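Local coordinates for protein SAM-dependent methyltransferase (Thiobacillus denitrificans, PDB 5EPE) that binds S-adenosyl-L-homocysteine and probably acts as a methyltransferase that uses S-adenosylmethionine as methyl donor, at residues P141-L146 with A151-C156; L165-F170 with G241-M246. All coordinates share one frame; numbering follows the deposited sequence.

Both contacts rest on neighbouring strands of one mixed sheet. Contact 1 starts from the end of strand 134-143 and meets the short helix 150-155. Contact 2 sets the start of helix 167-177 against strand 238-247, which runs antiparallel beside strand 134-143. Along the chain contact 1 closes before contact 2 opens. Their centres lie about 15 Å apart, yet their segments touch. Trp-143 N is 2.8 Å from Leu-165 O, a probable hydrogen bond. Contact 2 is about 13 Å from bound S-adenosyl-L-homocysteine, measured from the side chain of Phe-243. Contact 1 lies away from the annotated binding residues.

Contact 1: P141-L146 with A151-C156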
loop_
_atom_site.group_PDB
_atom_site.type_symbol
_atom_site.label_atom_id
_atom_site.label_comp_id
_atom_site.label_asym_id
_atom_site.label_seq_id
_atom_site.Cartn_x
_atom_site.Cartn_y
_atom_site.Cartn_z
ATOM N N PRO A 141 19.107 22.992 -8.871
ATOM C CA PRO A 141 18.120 21.927 -8.808
ATOM C C PRO A 141 17.932 21.275 -7.461
ATOM O O PRO A 141 18.788 21.348 -6.539
ATOM C CB PRO A 141 18.596 20.914 -9.880
ATOM C CG PRO A 141 20.075 21.179 -10.025
ATOM C CD PRO A 141 20.388 22.522 -9.427
ATOM N N PHE A 142 16.750 20.680 -7.307
ATOM C CA PHE A 142 16.383 19.931 -6.115
ATOM C C PHE A 142 15.319 18.921 -6.533
ATOM O O PHE A 142 14.827 19.009 -7.674
ATOM C CB PHE A 142 15.951 20.892 -4.982
ATOM C CG PHE A 142 14.744 21.698 -5.296
ATOM C CD1 PHE A 142 13.485 21.224 -5.052
ATOM C CD2 PHE A 142 14.870 22.936 -5.915
ATOM C CE1 PHE A 142 12.366 21.936 -5.399
ATOM C CE2 PHE A 142 13.732 23.688 -6.230
ATOM C CZ PHE A 142 12.477 23.177 -5.998
ATOM N N TRP A 143 14.956 17.954 -5.684
ATOM C CA TRP A 143 13.854 17.037 -6.021
ATOM C C TRP A 143 12.489 17.677 -5.731
ATOM O O TRP A 143 12.188 18.062 -4.620
ATOM C CB TRP A 143 13.972 15.698 -5.270
ATOM C CG TRP A 143 15.164 14.894 -5.633
ATOM C CD1 TRP A 143 16.142 14.408 -4.756
ATOM C CD2 TRP A 143 15.580 14.462 -6.943
ATOM N NE1 TRP A 143 17.089 13.676 -5.458
ATOM C CE2 TRP A 143 16.772 13.704 -6.785
ATOM C CE3 TRP A 143 15.035 14.582 -8.229
ATOM C CZ2 TRP A 143 17.470 13.158 -7.881
ATOM C CZ3 TRP A 143 15.737 14.004 -9.325
ATOM C CH2 TRP A 143 16.935 13.332 -9.130
ATOM N N ARG A 144 11.689 17.847 -6.782
ATOM C CA ARG A 144 10.289 18.234 -6.656
ATOM C C ARG A 144 9.523 17.091 -5.997
ATOM O O ARG A 144 8.666 17.344 -5.182
ATOM C CB ARG A 144 9.714 18.508 -8.071
ATOM C CG ARG A 144 8.248 18.794 -8.130
ATOM C CD ARG A 144 7.816 19.128 -9.550
ATOM N NE ARG A 144 6.388 19.393 -9.556
ATOM C CZ ARG A 144 5.416 18.521 -9.740
ATOM N NH1 ARG A 144 5.618 17.212 -9.930
ATOM N NH2 ARG A 144 4.178 18.984 -9.656
ATOM N N LYS A 145 9.856 15.876 -6.374
ATOM C CA LYS A 145 9.529 14.704 -5.574
ATOM C C LYS A 145 10.566 13.677 -5.761
ATOM O O LYS A 145 11.312 13.693 -6.696
ATOM C CB LYS A 145 8.132 14.152 -5.885
ATOM C CG LYS A 145 7.952 13.652 -7.243
ATOM C CD LYS A 145 6.444 13.616 -7.559
ATOM C CE LYS A 145 6.209 12.806 -8.802
ATOM N NZ LYS A 145 4.851 13.099 -9.356
ATOM N N LEU A 146 10.583 12.741 -4.861
ATOM C CA LEU A 146 11.661 11.831 -4.751
ATOM C C LEU A 146 11.541 10.787 -5.853
ATOM O O LEU A 146 10.493 10.208 -6.000
ATOM C CB LEU A 146 11.635 11.200 -3.355
ATOM C CG LEU A 146 12.960 10.698 -2.854
ATOM C CD1 LEU A 146 13.973 11.842 -2.677
ATOM C CD2 LEU A 146 12.725 10.007 -1.533
ATOM N N ALA A 151 17.601 5.332 -11.724
ATOM C CA ALA A 151 17.503 5.576 -13.172
ATOM C C ALA A 151 16.809 6.889 -13.504
ATOM O O ALA A 151 17.209 7.597 -14.416
ATOM C CB ALA A 151 16.803 4.413 -13.881
ATOM N N VAL A 152 15.761 7.232 -12.773
ATOM C CA VAL A 152 15.128 8.580 -12.968
ATOM C C VAL A 152 16.184 9.720 -12.683
ATOM O O VAL A 152 16.275 10.742 -13.420
ATOM C CB VAL A 152 13.859 8.783 -12.065
ATOM C CG1 VAL A 152 13.383 10.249 -12.126
ATOM C CG2 VAL A 152 12.745 7.768 -12.397
ATOM N N ALA A 153 16.985 9.502 -11.632
ATOM C CA ALA A 153 18.084 10.435 -11.265
ATOM C C ALA A 153 19.101 10.605 -12.407
ATOM O O ALA A 153 19.409 11.746 -12.809
ATOM C CB ALA A 153 18.761 10.016 -9.972
ATOM N N LYS A 154 19.546 9.492 -12.975
ATOM C CA LYS A 154 20.459 9.529 -14.127
ATOM C C LYS A 154 19.819 10.115 -15.415
ATOM O O LYS A 154 20.507 10.686 -16.258
ATOM C CB LYS A 154 21.003 8.138 -14.396
ATOM C CG LYS A 154 21.820 7.558 -13.237
ATOM C CD LYS A 154 22.367 6.205 -13.670
ATOM C CE LYS A 154 22.927 5.405 -12.508
ATOM N NZ LYS A 154 24.016 6.159 -11.836
ATOM N N ALA A 155 18.501 9.994 -15.545
ATOM C CA ALA A 155 17.790 10.628 -16.638
ATOM C C ALA A 155 17.565 12.132 -16.411
ATOM O O ALA A 155 17.160 12.822 -17.335
ATOM C CB ALA A 155 16.459 9.932 -16.859
ATOM N N CYS A 156 17.774 12.601 -15.168
ATOM C CA CYS A 156 17.752 14.026 -14.772
ATOM C C CYS A 156 19.192 14.631 -14.650
ATOM O O CYS A 156 19.379 15.653 -14.008
ATOM C CB CYS A 156 16.981 14.183 -13.422
ATOM S SG CYS A 156 15.173 13.845 -13.428
#
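A sulfur-aromatic contact, Cys-156 against Trp-143, and an alanine packed beside the same indole join a strand end to the short helix that follows it. The fold is the Rossmann-like one of the SAM-dependent methyltransferases, and strand 134-143 belongs to its central sheet. Trp-143 ends this strand, and helix 150-155 follows after a short connection and packs beside its indole. The outer part of the indole's six-membered ring does the touching. Its CH2 lies 3.8 Å from Ala-153 CA and 3.9 Å from Ala-153 CB. CZ2 is also close to that methyl, at 4.0 Å. The methyl thus sits beside the CZ2-CH2 bond, while the alanine CA approaches the ring obliquely.

Cys-156, three residues after Ala-153, comes to the ring at its edge. SG lies 5.5 Å from the centroid of the six-membered ring and 90° off the ring normal, so it is level with the ring and not above it. Cys-156 is poorly ordered, and its exact position is less certain.

Trp-143 has CG anti to its carbonyl carbon (chi1 -65°), which carries the indole out to the helix. The ring is also held at its polar side, because NE1 donates a hydrogen bond to Ile-161 O. Phe-164 meets the indole in an edge-to-face pair. On the helix side, Cys-156 also touches Thr-234 of helix 216-237. All three residues that meet in this contact are buried. The approach of the sulfur to the indole is made at CZ3, with SG 4.1 Å away.

Contact 2: L165-F170 with G241-M246; sequences LLLPEF and GVFALM
Leu-167 is the first residue of the segment to touch the strand, and Phe-243 receives it. Leu-166 stands just before it at the N-cap position, and its O accepts a hydrogen bond from Phe-170 N in the first turn of helix 167-177. Leu-167 reaches out with one methyl. Its CD1 lies 3.9 Å from Phe-243 CE2 and 4.0 Å from Phe-243 CZ, near the plane of that ring and at its edge. The torsions bring it there: CG is anti to the backbone N (chi1 -174°), and the branch then turns toward the strand. Leu-167 also touches Leu-186 of strand 179-186, and Arg-235 of a second subunit packs on it.

The helix covers a face of the Rossmann-like methyltransferase sheet. Phe-243 stands on strand 238-247, which lies between strands 134-143 and 179-186 and runs antiparallel to both.

Three residues on, Phe-170 meets the same ring. The two form a T-shaped (edge-to-face) pair with the edge of Phe-170 toward the face of Phe-243. The centroids are 5.3 Å apart and the planes stand at 82°. Phe-170 CE2 comes within 3.7 Å of Phe-243 CE1, and its CD2 is 3.9 Å from Phe-243 CZ. Phe-243 therefore takes a methyl at its rim and has the edge of Phe-170 turned toward its face. With an alanine here in place of Phe-243, the edge of Phe-170 and the methyl of Leu-167 would probably both lose their partner, and a gap would be likely to open between helix and strand. Phe-174, one turn further along the helix, meets the rings of both Phe-170 and Phe-243.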
loop_
_atom_site.group_PDB
_atom_site.type_symbol
_atom_site.label_atom_id
_atom_site.label_comp_id
_atom_site.label_asym_id
_atom_site.label_seq_id
_atom_site.Cartn_x
_atom_site.Cartn_y
_atom_site.Cartn_z
ATOM N N LEU A 165 18.320 17.055 -3.085
ATOM C CA LEU A 165 17.470 16.915 -1.887
ATOM C C LEU A 165 16.078 17.424 -2.188
ATOM O O LEU A 165 15.897 18.307 -3.035
ATOM C CB LEU A 165 18.078 17.759 -0.757
ATOM C CG LEU A 165 19.497 17.357 -0.307
ATOM C CD1 LEU A 165 20.060 18.277 0.737
ATOM C CD2 LEU A 165 19.460 15.959 0.286
ATOM N N LEU A 166 15.085 16.919 -1.456
ATOM C CA LEU A 166 13.765 17.512 -1.489
ATOM C C LEU A 166 13.864 18.952 -0.959
ATOM O O LEU A 166 14.795 19.285 -0.208
ATOM C CB LEU A 166 12.754 16.695 -0.634
ATOM C CG LEU A 166 12.462 15.322 -1.249
ATOM C CD1 LEU A 166 11.911 14.448 -0.129
ATOM C CD2 LEU A 166 11.411 15.406 -2.335
ATOM N N LEU A 167 12.929 19.808 -1.369
ATOM C CA LEU A 167 13.013 21.242 -1.003
ATOM C C LEU A 167 13.236 21.566 0.495
ATOM O O LEU A 167 14.098 22.375 0.817
ATOM C CB LEU A 167 11.747 21.961 -1.497
ATOM C CG LEU A 167 11.755 23.499 -1.309
ATOM C CD1 LEU A 167 12.902 24.183 -2.061
ATOM C CD2 LEU A 167 10.440 24.105 -1.776
ATOM N N PRO A 168 12.485 20.926 1.427
ATOM C CA PRO A 168 12.768 21.255 2.828
ATOM C C PRO A 168 14.239 20.979 3.221
ATOM O O PRO A 168 14.874 21.803 3.859
ATOM C CB PRO A 168 11.795 20.359 3.609
ATOM C CG PRO A 168 10.717 20.004 2.659
ATOM C CD PRO A 168 11.385 19.947 1.299
ATOM N N GLU A 169 14.769 19.824 2.810
ATOM C CA GLU A 169 16.142 19.448 3.150
ATOM C C GLU A 169 17.138 20.341 2.393
ATOM O O GLU A 169 18.217 20.675 2.928
ATOM C CB GLU A 169 16.395 17.981 2.798
ATOM C CG GLU A 169 15.841 16.916 3.784
ATOM C CD GLU A 169 14.271 16.765 3.792
ATOM O OE1 GLU A 169 13.540 17.125 2.807
ATOM O OE2 GLU A 169 13.773 16.184 4.797
ATOM N N PHE A 170 16.775 20.744 1.193
ATOM C CA PHE A 170 17.633 21.647 0.416
ATOM C C PHE A 170 17.714 23.024 1.079
ATOM O O PHE A 170 18.801 23.573 1.280
ATOM C CB PHE A 170 17.163 21.762 -1.056
ATOM C CG PHE A 170 18.200 22.423 -1.948
ATOM C CD1 PHE A 170 19.515 21.993 -1.935
ATOM C CD2 PHE A 170 17.855 23.480 -2.780
ATOM C CE1 PHE A 170 20.486 22.569 -2.723
ATOM C CE2 PHE A 170 18.821 24.041 -3.595
ATOM C CZ PHE A 170 20.136 23.615 -3.548
ATOM N N GLY A 241 15.252 26.270 -8.677
ATOM C CA GLY A 241 14.951 27.636 -8.266
ATOM C C GLY A 241 16.126 28.472 -7.992
ATOM O O GLY A 241 17.273 27.999 -7.998
ATOM N N VAL A 242 15.830 29.761 -7.803
ATOM C CA VAL A 242 16.830 30.721 -7.331
ATOM C C VAL A 242 16.552 31.097 -5.877
ATOM O O VAL A 242 15.461 31.525 -5.527
ATOM C CB VAL A 242 16.938 31.960 -8.218
ATOM C CG1 VAL A 242 18.058 32.842 -7.745
ATOM C CG2 VAL A 242 17.160 31.580 -9.658
ATOM N N PHE A 243 17.580 30.901 -5.062
ATOM C CA PHE A 243 17.567 31.098 -3.636
ATOM C C PHE A 243 18.467 32.274 -3.277
ATOM O O PHE A 243 19.632 32.336 -3.694
ATOM C CB PHE A 243 18.037 29.815 -2.970
ATOM C CG PHE A 243 17.206 28.625 -3.340
ATOM C CD1 PHE A 243 17.510 27.884 -4.452
ATOM C CD2 PHE A 243 16.105 28.255 -2.560
ATOM C CE1 PHE A 243 16.716 26.791 -4.806
ATOM C CE2 PHE A 243 15.370 27.115 -2.859
ATOM C CZ PHE A 243 15.650 26.420 -4.013
ATOM N N ALA A 244 17.916 33.199 -2.500
ATOM C CA ALA A 244 18.613 34.383 -2.043
ATOM C C ALA A 244 19.066 34.175 -0.626
ATOM O O ALA A 244 18.278 33.788 0.238
ATOM C CB ALA A 244 17.677 35.617 -2.131
ATOM N N LEU A 245 20.351 34.415 -0.390
ATOM C CA LEU A 245 21.055 34.045 0.854
ATOM C C LEU A 245 21.711 35.278 1.480
ATOM O O LEU A 245 22.300 36.115 0.766
ATOM C CB LEU A 245 22.138 33.019 0.587
ATOM C CG LEU A 245 21.712 31.800 -0.253
ATOM C CD1 LEU A 245 22.912 30.900 -0.429
ATOM C CD2 LEU A 245 20.610 31.028 0.452
HETATM N N MSE A 246 21.635 35.368 2.804
HETATM C CA MSE A 246 22.462 36.307 3.563
HETATM C C MSE A 246 23.094 35.608 4.741
HETATM O O MSE A 246 22.400 34.950 5.538
HETATM C CB MSE A 246 21.619 37.471 4.072
HETATM C CG MSE A 246 20.986 38.274 2.969
HETATM SE SE MSE A 246 19.802 39.750 3.615
HETATM C CE MSE A 246 21.207 40.623 4.658
#